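Local coordinates for uncharacterized protein (Helicobacter pylori, PDB 4O5J) that probably binds sialylated glycans of the host through its N-terminal extracellular domain, as the adhesin SabA of the bacterial outer membrane, at residues N55-E58 against L59-S63; L319-A322 against Y323-I326; Y337-V340 against V341-N344. All coordinates share one frame; numbering follows the deposited sequence.

Interaction 1: residues N55-E58 against L59-S63; sequences NNIE and LVNSS
N56 and V60 are joined by the bond that opens the helix 57-76: V60 N donates to N56 O at 2.8 Å. The same oxygen receives a second, weak and strongly bent bond from L59 N. The alpha-helical pattern then runs on, N61 N giving to I57 O at 2.9 Å in a nearly straight bond (174°) and S62 N to E58 O at 2.8 Å. N56 is the N-cap of this helix. Its side chain folds back over the first turn with CG anti to the backbone N (chi1 -174°), which lets OD1 accept a hydrogen bond from L59 N at 3.1 Å. The donor stands well above the carbonyl plane of that amide, 67° out of it. Beside this bond the N56 amide rests on the start of the L59 side chain, CG to CB 3.4 Å, the two side chains crossing at about a right angle. On another side of the turn I57 leans toward N61, its CG1 3.7 Å from N61 ND2, while N61 OD1 is engaged by the backbone N of Q273. I57 also touches Q273, T275 and Q278 in the same loop. V60 sets CG2 3.4 Å from N56 O; beyond the two segments it packs on V371 of the long helix 343-396, and L59 meets V367 there. One turn on, S63 OG donates to L59 O at 2.9 Å, from the opposite face of that carbonyl to S63 N.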
ATOM      1  N   ASN A  55      -8.663  -4.642  33.333  1.00 68.96           N
ATOM      2  CA  ASN A  55      -8.043  -4.555  34.650  1.00 66.30           C
ATOM      3  C   ASN A  55      -6.635  -5.148  34.784  1.00 68.93           C
ATOM      4  O   ASN A  55      -6.060  -5.138  35.878  1.00 72.21           O
ATOM      5  CB  ASN A  55      -8.976  -5.179  35.689  1.00 63.26           C
ATOM      6  CG  ASN A  55     -10.198  -4.359  35.867  1.00 59.86           C
ATOM      7  OD1 ASN A  55     -10.161  -3.189  35.731  1.00 77.83           O
ATOM      8  ND2 ASN A  55     -11.256  -4.952  36.104  1.00 74.53           N
ATOM      9  N   ASN A  56      -6.109  -5.684  33.691  1.00 65.68           N
ATOM     10  CA  ASN A  56      -4.822  -6.342  33.689  1.00 63.31           C
ATOM     11  C   ASN A  56      -3.729  -5.375  33.239  1.00 65.72           C
ATOM     12  O   ASN A  56      -3.404  -5.286  32.053  1.00 68.40           O
ATOM     13  CB  ASN A  56      -4.871  -7.548  32.754  1.00 61.43           C
ATOM     14  CG  ASN A  56      -3.612  -8.353  32.822  1.00 74.01           C
ATOM     15  OD1 ASN A  56      -2.549  -7.880  33.236  1.00 74.42           O
ATOM     16  ND2 ASN A  56      -3.721  -9.583  32.425  1.00 71.47           N
ATOM     17  N   ILE A  57      -3.145  -4.683  34.211  1.00 71.51           N
ATOM     18  CA  ILE A  57      -2.221  -3.578  33.951  1.00 75.31           C
ATOM     19  C   ILE A  57      -1.017  -4.011  33.134  1.00 69.01           C
ATOM     20  O   ILE A  57      -0.567  -3.331  32.201  1.00 76.97           O
ATOM     21  CB  ILE A  57      -1.776  -2.895  35.280  1.00 75.28           C
ATOM     22  CG1 ILE A  57      -1.001  -1.650  34.938  1.00 69.12           C
ATOM     23  CG2 ILE A  57      -0.920  -3.825  36.163  1.00 80.07           C
ATOM     24  CD1 ILE A  57      -1.741  -0.800  33.937  1.00 78.98           C
ATOM     25  N   GLU A  58      -0.506  -5.174  33.458  1.00 67.98           N
ATOM     26  CA  GLU A  58       0.595  -5.679  32.719  1.00 69.26           C
ATOM     27  C   GLU A  58       0.228  -5.889  31.241  1.00 67.60           C
ATOM     28  O   GLU A  58       1.001  -5.553  30.331  1.00 70.45           O
ATOM     29  CB  GLU A  58       1.021  -6.962  33.362  1.00 81.51           C
ATOM     30  CG  GLU A  58       2.258  -7.536  32.735  1.00100.04           C
ATOM     31  CD  GLU A  58       2.775  -8.723  33.508  1.00132.72           C
ATOM     32  OE1 GLU A  58       3.432  -9.581  32.868  1.00182.76           O
ATOM     33  OE2 GLU A  58       2.528  -8.798  34.745  1.00137.44           O
ATOM     34  N   LEU A  59      -0.961  -6.435  31.009  1.00 68.09           N
ATOM     35  CA  LEU A  59      -1.407  -6.722  29.644  1.00 64.28           C
ATOM     36  C   LEU A  59      -1.674  -5.421  28.927  1.00 60.20           C
ATOM     37  O   LEU A  59      -1.343  -5.281  27.770  1.00 62.26           O
ATOM     38  CB  LEU A  59      -2.660  -7.554  29.665  1.00 60.02           C
ATOM     39  CG  LEU A  59      -3.320  -7.841  28.330  1.00 60.00           C
ATOM     40  CD1 LEU A  59      -2.442  -8.582  27.293  1.00 50.79           C
ATOM     41  CD2 LEU A  59      -4.604  -8.610  28.584  1.00 55.91           C
ATOM     42  N   VAL A  60      -2.266  -4.454  29.622  1.00 60.48           N
ATOM     43  CA  VAL A  60      -2.514  -3.157  28.993  1.00 56.69           C
ATOM     44  C   VAL A  60      -1.203  -2.493  28.581  1.00 57.04           C
ATOM     45  O   VAL A  60      -1.036  -2.096  27.434  1.00 63.99           O
ATOM     46  CB  VAL A  60      -3.319  -2.240  29.906  1.00 60.34           C
ATOM     47  CG1 VAL A  60      -3.437  -0.825  29.321  1.00 52.04           C
ATOM     48  CG2 VAL A  60      -4.682  -2.863  30.122  1.00 58.84           C
ATOM     49  N   ASN A  61      -0.251  -2.423  29.484  1.00 57.32           N
ATOM     50  CA  ASN A  61       1.061  -1.829  29.158  1.00 56.95           C
ATOM     51  C   ASN A  61       1.823  -2.603  28.099  1.00 65.28           C
ATOM     52  O   ASN A  61       2.501  -2.031  27.228  1.00 67.03           O
ATOM     53  CB  ASN A  61       1.892  -1.700  30.431  1.00 59.48           C
ATOM     54  CG  ASN A  61       1.347  -0.642  31.350  1.00 64.75           C
ATOM     55  OD1 ASN A  61       0.566   0.226  30.912  1.00 66.52           O
ATOM     56  ND2 ASN A  61       1.737  -0.695  32.626  1.00 61.79           N
ATOM     57  N   SER A  62       1.687  -3.920  28.158  1.00 60.23           N
ATOM     58  CA  SER A  62       2.337  -4.778  27.189  1.00 62.23           C
ATOM     59  C   SER A  62       1.840  -4.456  25.782  1.00 61.68           C
ATOM     60  O   SER A  62       2.628  -4.358  24.842  1.00 66.04           O
ATOM     61  CB  SER A  62       1.990  -6.202  27.520  1.00 60.04           C
ATOM     62  OG  SER A  62       2.812  -7.021  26.798  1.00 78.71           O
ATOM     63  N   SER A  63       0.522  -4.286  25.659  1.00 59.69           N
ATOM     64  CA  SER A  63      -0.111  -3.970  24.379  1.00 55.98           C
ATOM     65  C   SER A  63       0.277  -2.572  23.918  1.00 57.69           C
ATOM     66  O   SER A  63       0.557  -2.354  22.723  1.00 62.31           O
ATOM     67  CB  SER A  63      -1.631  -4.043  24.494  1.00 58.59           C
ATOM     68  OG  SER A  63      -2.030  -5.315  24.997  1.00 62.41           O
TER

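Interaction 2: residues L319-A322 against Y323-I326; sequences LEKA and YLKI
K321 and L324 meet where the helix 313-320 ends and the chain turns into a short 3-10 segment. K321 is the first residue to depart from helical backbone angles. The contact is a helix C-terminus running into a 3-10 turn, bonded three residues apart: L324 N donates to K321 O at 2.8 Å and K325 N to A322 O at 3.1 Å.

The close-packed part gathers around A322 and Y323. A322 is buried, its methyl group turned to S99 and L100 of the helix 82-101. The Y323 ring lies back over the end of the helix because its CG sits between the backbone N and the carbonyl carbon (chi1 71°). One edge thereby comes to the backbone of E320, with CE2 3.6 Å from E320 O and this oxygen in the plane of the ring. One face takes L324 CG, which lies 3.5 Å above the ring plane and offset toward the rim. Y323 also touches R338, V340 and V341 of the following loop.

The K321 and L324 side chains make the looser part. Both residues are partly exposed, and their chains lie side by side, pointing the same way and meeting through K321 CD and L324 CD1 at 3.9 Å. K325 differs: it is buried, its extended chain leads away from the turn, and its NZ is gripped by the backbone oxygens of S99, L100, A102 and Y105. At the root of that chain, K325 CB lies 3.2 Å from A322 O.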
ATOM      1  N   LEU A 319       6.924  -5.851 -16.034  1.00 29.16           N
ATOM      2  CA  LEU A 319       7.311  -4.860 -15.040  1.00 33.68           C
ATOM      3  C   LEU A 319       8.607  -5.274 -14.321  1.00 41.70           C
ATOM      4  O   LEU A 319       9.543  -4.483 -14.208  1.00 44.36           O
ATOM      5  CB  LEU A 319       6.190  -4.713 -14.024  1.00 31.73           C
ATOM      6  CG  LEU A 319       6.313  -3.613 -12.976  1.00 35.81           C
ATOM      7  CD1 LEU A 319       6.312  -2.197 -13.635  1.00 37.98           C
ATOM      8  CD2 LEU A 319       5.108  -3.725 -12.038  1.00 38.41           C
ATOM      9  N   GLU A 320       8.686  -6.507 -13.832  1.00 40.07           N
ATOM     10  CA  GLU A 320       9.892  -6.988 -13.136  1.00 34.46           C
ATOM     11  C   GLU A 320      11.094  -6.971 -14.051  1.00 43.86           C
ATOM     12  O   GLU A 320      12.218  -6.806 -13.584  1.00 51.69           O
ATOM     13  CB  GLU A 320       9.710  -8.459 -12.741  1.00 37.72           C
ATOM     14  CG  GLU A 320       8.935  -8.585 -11.506  1.00 51.39           C
ATOM     15  CD  GLU A 320       8.878 -10.038 -11.092  1.00 79.73           C
ATOM     16  OE1 GLU A 320       8.678 -10.864 -12.051  1.00 80.38           O
ATOM     17  OE2 GLU A 320       9.004 -10.324  -9.842  1.00 85.51           O
ATOM     18  N   LYS A 321      10.878  -7.154 -15.352  1.00 38.60           N
ATOM     19  CA  LYS A 321      12.017  -7.322 -16.270  1.00 37.41           C
ATOM     20  C   LYS A 321      12.246  -6.065 -17.105  1.00 45.50           C
ATOM     21  O   LYS A 321      12.999  -6.077 -18.092  1.00 41.53           O
ATOM     22  CB  LYS A 321      11.819  -8.538 -17.157  1.00 34.18           C
ATOM     23  CG  LYS A 321      11.713  -9.848 -16.415  1.00 42.77           C
ATOM     24  CD  LYS A 321      13.016 -10.294 -15.937  1.00 51.78           C
ATOM     25  CE  LYS A 321      12.892 -11.697 -15.388  1.00 65.88           C
ATOM     26  NZ  LYS A 321      14.298 -12.054 -15.145  1.00 84.19           N
ATOM     27  N   ALA A 322      11.571  -4.973 -16.736  1.00 41.90           N
ATOM     28  CA  ALA A 322      11.559  -3.747 -17.556  1.00 41.57           C
ATOM     29  C   ALA A 322      12.981  -3.260 -17.811  1.00 45.55           C
ATOM     30  O   ALA A 322      13.239  -2.636 -18.828  1.00 46.98           O
ATOM     31  CB  ALA A 322      10.711  -2.643 -16.885  1.00 38.39           C
ATOM     32  N   TYR A 323      13.911  -3.587 -16.902  1.00 48.22           N
ATOM     33  CA  TYR A 323      15.263  -3.091 -17.012  1.00 48.87           C
ATOM     34  C   TYR A 323      16.012  -3.798 -18.121  1.00 55.75           C
ATOM     35  O   TYR A 323      17.096  -3.351 -18.488  1.00 55.25           O
ATOM     36  CB  TYR A 323      16.025  -3.243 -15.694  1.00 47.71           C
ATOM     37  CG  TYR A 323      16.358  -4.690 -15.360  1.00 55.44           C
ATOM     38  CD1 TYR A 323      17.600  -5.240 -15.667  1.00 55.96           C
ATOM     39  CD2 TYR A 323      15.413  -5.521 -14.756  1.00 54.13           C
ATOM     40  CE1 TYR A 323      17.882  -6.562 -15.349  1.00 61.10           C
ATOM     41  CE2 TYR A 323      15.704  -6.862 -14.437  1.00 58.51           C
ATOM     42  CZ  TYR A 323      16.927  -7.357 -14.736  1.00 62.55           C
ATOM     43  OH  TYR A 323      17.214  -8.674 -14.435  1.00 76.43           O
ATOM     44  N   LEU A 324      15.461  -4.893 -18.645  1.00 50.46           N
ATOM     45  CA  LEU A 324      16.084  -5.648 -19.731  1.00 48.85           C
ATOM     46  C   LEU A 324      15.562  -5.184 -21.097  1.00 51.01           C
ATOM     47  O   LEU A 324      15.961  -5.703 -22.130  1.00 50.30           O
ATOM     48  CB  LEU A 324      15.823  -7.164 -19.580  1.00 45.60           C
ATOM     49  CG  LEU A 324      16.578  -7.716 -18.375  1.00 55.80           C
ATOM     50  CD1 LEU A 324      16.064  -9.100 -18.032  1.00 52.10           C
ATOM     51  CD2 LEU A 324      18.086  -7.718 -18.623  1.00 52.12           C
ATOM     52  N   LYS A 325      14.658  -4.224 -21.101  1.00 44.38           N
ATOM     53  CA  LYS A 325      14.114  -3.720 -22.353  1.00 41.53           C
ATOM     54  C   LYS A 325      15.211  -3.210 -23.270  1.00 55.13           C
ATOM     55  O   LYS A 325      16.087  -2.486 -22.819  1.00 65.10           O
ATOM     56  CB  LYS A 325      13.100  -2.652 -22.072  1.00 38.61           C
ATOM     57  CG  LYS A 325      12.330  -2.144 -23.256  1.00 40.17           C
ATOM     58  CD  LYS A 325      11.288  -1.138 -22.730  1.00 38.03           C
ATOM     59  CE  LYS A 325      10.806  -0.264 -23.884  1.00 30.68           C
ATOM     60  NZ  LYS A 325       9.999   0.874 -23.415  1.00 26.24           N
ATOM     61  N   ILE A 326      15.235  -3.639 -24.531  1.00 52.04           N
ATOM     62  CA  ILE A 326      16.243  -3.143 -25.456  1.00 54.96           C
ATOM     63  C   ILE A 326      15.595  -2.475 -26.621  1.00 48.72           C
ATOM     64  O   ILE A 326      14.534  -2.891 -27.062  1.00 51.47           O
ATOM     65  CB  ILE A 326      17.185  -4.215 -25.946  1.00 59.27           C
ATOM     66  CG1 ILE A 326      16.421  -5.324 -26.636  1.00 46.10           C
ATOM     67  CG2 ILE A 326      18.084  -4.731 -24.741  1.00 67.84           C
ATOM     68  CD1 ILE A 326      17.019  -6.747 -26.461  1.00 54.68           C
TER

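Interaction 3: residues Y337-V340 against V341-N344; sequences YRQV and VNLN
Q339 and N342 are linked twice, by backbone and by side chain. The backbone bond runs from N342 N to Q339 O at 2.8 Å. Next to it V340 O accepts a weak bond from L343 N at 3.3 Å and a bond donated by a water 3.1 Å away. The same water accepts a hydrogen bond from N344 N at 2.8 Å, so it bridges V340 O to a backbone N-H four residues on. The side-chain bond of the first pair, from N342 ND2 to Q339 OE1 at 3.4 Å, is weak. The two amides cross with their planes 60° apart, and the bend of Q339 at chi2 (-64°) turns its amide back toward N342. The arrangement is a 3-10 turn leading into the long helix 343-396, with bonds three residues apart and the water standing in for a direct bond between V340 and N344. V341 N also reaches back to R338 O, although its position is less certain.

Farther out, V341 sets CG1 3.3 Å from R338 O, on an exposed side of the turn. V340 is buried, and its CG2 comes within 4.5 Å of L343 CD2, a loose apolar contact. L343 carries this apolar side on to Y316 and L319 of the helix 313-320. Before the turn, the Y337 ring has the backbone N of Q339 above the centre of one face, and its OH is hydrogen-bonded to Q163 OE1.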
ATOM      1  N   TYR A 337      16.680   1.359 -15.963  1.00 61.59           N
ATOM      2  CA  TYR A 337      16.170   1.362 -14.587  1.00 59.92           C
ATOM      3  C   TYR A 337      16.262  -0.023 -13.875  1.00 68.18           C
ATOM      4  O   TYR A 337      15.311  -0.804 -13.932  1.00 71.19           O
ATOM      5  CB  TYR A 337      14.757   1.968 -14.529  1.00 53.29           C
ATOM      6  CG  TYR A 337      14.219   2.060 -13.161  1.00 48.71           C
ATOM      7  CD1 TYR A 337      14.782   2.984 -12.261  1.00 45.31           C
ATOM      8  CD2 TYR A 337      13.133   1.224 -12.737  1.00 45.63           C
ATOM      9  CE1 TYR A 337      14.282   3.067 -10.963  1.00 50.95           C
ATOM     10  CE2 TYR A 337      12.609   1.318 -11.417  1.00 48.12           C
ATOM     11  CZ  TYR A 337      13.205   2.249 -10.537  1.00 53.18           C
ATOM     12  OH  TYR A 337      12.760   2.440  -9.199  1.00 55.27           O
ATOM     13  N   ARG A 338      17.409  -0.294 -13.220  1.00 70.70           N
ATOM     14  CA  ARG A 338      17.721  -1.606 -12.613  1.00 67.57           C
ATOM     15  C   ARG A 338      17.028  -1.860 -11.273  1.00 69.54           C
ATOM     16  O   ARG A 338      16.884  -3.029 -10.872  1.00 60.88           O
ATOM     17  CB  ARG A 338      19.226  -1.827 -12.498  1.00 70.51           C
ATOM     18  CG  ARG A 338      19.854  -2.124 -13.868  1.00 75.00           C
ATOM     19  CD  ARG A 338      21.310  -2.554 -13.810  1.00 90.17           C
ATOM     20  NE  ARG A 338      21.483  -3.775 -13.025  1.00121.76           N
ATOM     21  CZ  ARG A 338      21.396  -5.022 -13.500  1.00127.30           C
ATOM     22  NH1 ARG A 338      21.110  -5.251 -14.788  1.00120.15           N
ATOM     23  NH2 ARG A 338      21.597  -6.049 -12.666  1.00115.24           N
ATOM     24  N   GLN A 339      16.576  -0.780 -10.609  1.00 61.58           N
ATOM     25  CA  GLN A 339      15.932  -0.850  -9.294  1.00 60.91           C
ATOM     26  C   GLN A 339      14.785  -1.877  -9.314  1.00 61.23           C
ATOM     27  O   GLN A 339      14.475  -2.502  -8.294  1.00 59.59           O
ATOM     28  CB  GLN A 339      15.416   0.560  -8.830  1.00 65.43           C
ATOM     29  CG  GLN A 339      16.501   1.439  -8.326  1.00 76.83           C
ATOM     30  CD  GLN A 339      17.068   0.800  -7.097  1.00 99.54           C
ATOM     31  OE1 GLN A 339      16.333   0.518  -6.159  1.00116.40           O
ATOM     32  NE2 GLN A 339      18.360   0.516  -7.105  1.00109.99           N
ATOM     33  N   VAL A 340      14.176  -2.049 -10.486  1.00 54.30           N
ATOM     34  CA  VAL A 340      13.034  -2.916 -10.673  1.00 52.14           C
ATOM     35  C   VAL A 340      13.392  -4.396 -10.298  1.00 59.95           C
ATOM     36  O   VAL A 340      12.510  -5.255 -10.174  1.00 64.79           O
ATOM     37  CB  VAL A 340      12.456  -2.724 -12.119  1.00 49.05           C
ATOM     38  CG1 VAL A 340      12.937  -3.810 -13.069  1.00 45.42           C
ATOM     39  CG2 VAL A 340      10.943  -2.657 -12.086  1.00 46.13           C
ATOM     40  N   VAL A 341      14.687  -4.667 -10.085  1.00 60.98           N
ATOM     41  CA  VAL A 341      15.141  -5.994  -9.777  1.00 66.76           C
ATOM     42  C   VAL A 341      14.866  -6.255  -8.280  1.00 68.96           C
ATOM     43  O   VAL A 341      14.790  -7.397  -7.833  1.00 68.38           O
ATOM     44  CB  VAL A 341      16.623  -6.159 -10.187  1.00 67.98           C
ATOM     45  CG1 VAL A 341      17.562  -5.720  -9.069  1.00 63.67           C
ATOM     46  CG2 VAL A 341      16.876  -7.569 -10.575  1.00 89.60           C
ATOM     47  N   ASN A 342      14.705  -5.189  -7.510  1.00 53.43           N
ATOM     48  CA  ASN A 342      14.345  -5.308  -6.106  1.00 53.04           C
ATOM     49  C   ASN A 342      12.856  -5.372  -5.876  1.00 52.67           C
ATOM     50  O   ASN A 342      12.430  -5.555  -4.744  1.00 54.15           O
ATOM     51  CB  ASN A 342      14.900  -4.125  -5.318  1.00 55.64           C
ATOM     52  CG  ASN A 342      16.413  -4.026  -5.461  1.00 69.61           C
ATOM     53  OD1 ASN A 342      17.107  -5.031  -5.433  1.00 75.41           O
ATOM     54  ND2 ASN A 342      16.922  -2.829  -5.650  1.00 74.68           N
ATOM     55  N   LEU A 343      12.063  -5.202  -6.943  1.00 48.05           N
ATOM     56  CA  LEU A 343      10.608  -5.009  -6.785  1.00 45.03           C
ATOM     57  C   LEU A 343       9.931  -6.171  -6.060  1.00 45.41           C
ATOM     58  O   LEU A 343       9.236  -5.984  -5.057  1.00 52.33           O
ATOM     59  CB  LEU A 343       9.941  -4.753  -8.123  1.00 38.44           C
ATOM     60  CG  LEU A 343       8.452  -4.588  -8.015  1.00 42.09           C
ATOM     61  CD1 LEU A 343       8.082  -3.474  -7.010  1.00 36.30           C
ATOM     62  CD2 LEU A 343       7.823  -4.346  -9.389  1.00 44.75           C
ATOM     63  N   ASN A 344      10.154  -7.371  -6.549  1.00 39.54           N
ATOM     64  CA  ASN A 344       9.462  -8.480  -6.018  1.00 50.19           C
ATOM     65  C   ASN A 344       9.793  -8.747  -4.529  1.00 53.85           C
ATOM     66  O   ASN A 344       8.920  -9.127  -3.742  1.00 56.68           O
ATOM     67  CB  ASN A 344       9.650  -9.712  -6.877  1.00 57.16           C
ATOM     68  CG  ASN A 344       8.682 -10.801  -6.453  1.00 70.15           C
ATOM     69  OD1 ASN A 344       9.050 -11.719  -5.732  1.00 79.25           O
ATOM     70  ND2 ASN A 344       7.402 -10.615  -6.770  1.00 71.95           N
TER
HETATM   71  O   HOH W   1      11.542  -7.951  -8.872  1.00 57.97           O

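In the fold
Interactions 2 and 3 are neighbours, their centres 9 Å apart, and close the two ends of one connection: interaction 2 ends the helix 313-320 and interaction 3 leads into the helix 343-396. They touch directly, V340 CG1 lying 3.1 Å from E320 O and Y323 CB 3.1 Å from Y337 O. Interaction 1 starts another helix, with its centre about 51 Å from that of interaction 2 and 43 Å from that of interaction 3. Helix 343-396 relates the distant sites: it follows the 337-344 turn and farther along packs against L59, V60 and S63 of interaction 1. Interactions 1 and 2 lie on opposite sides of the chain's centre.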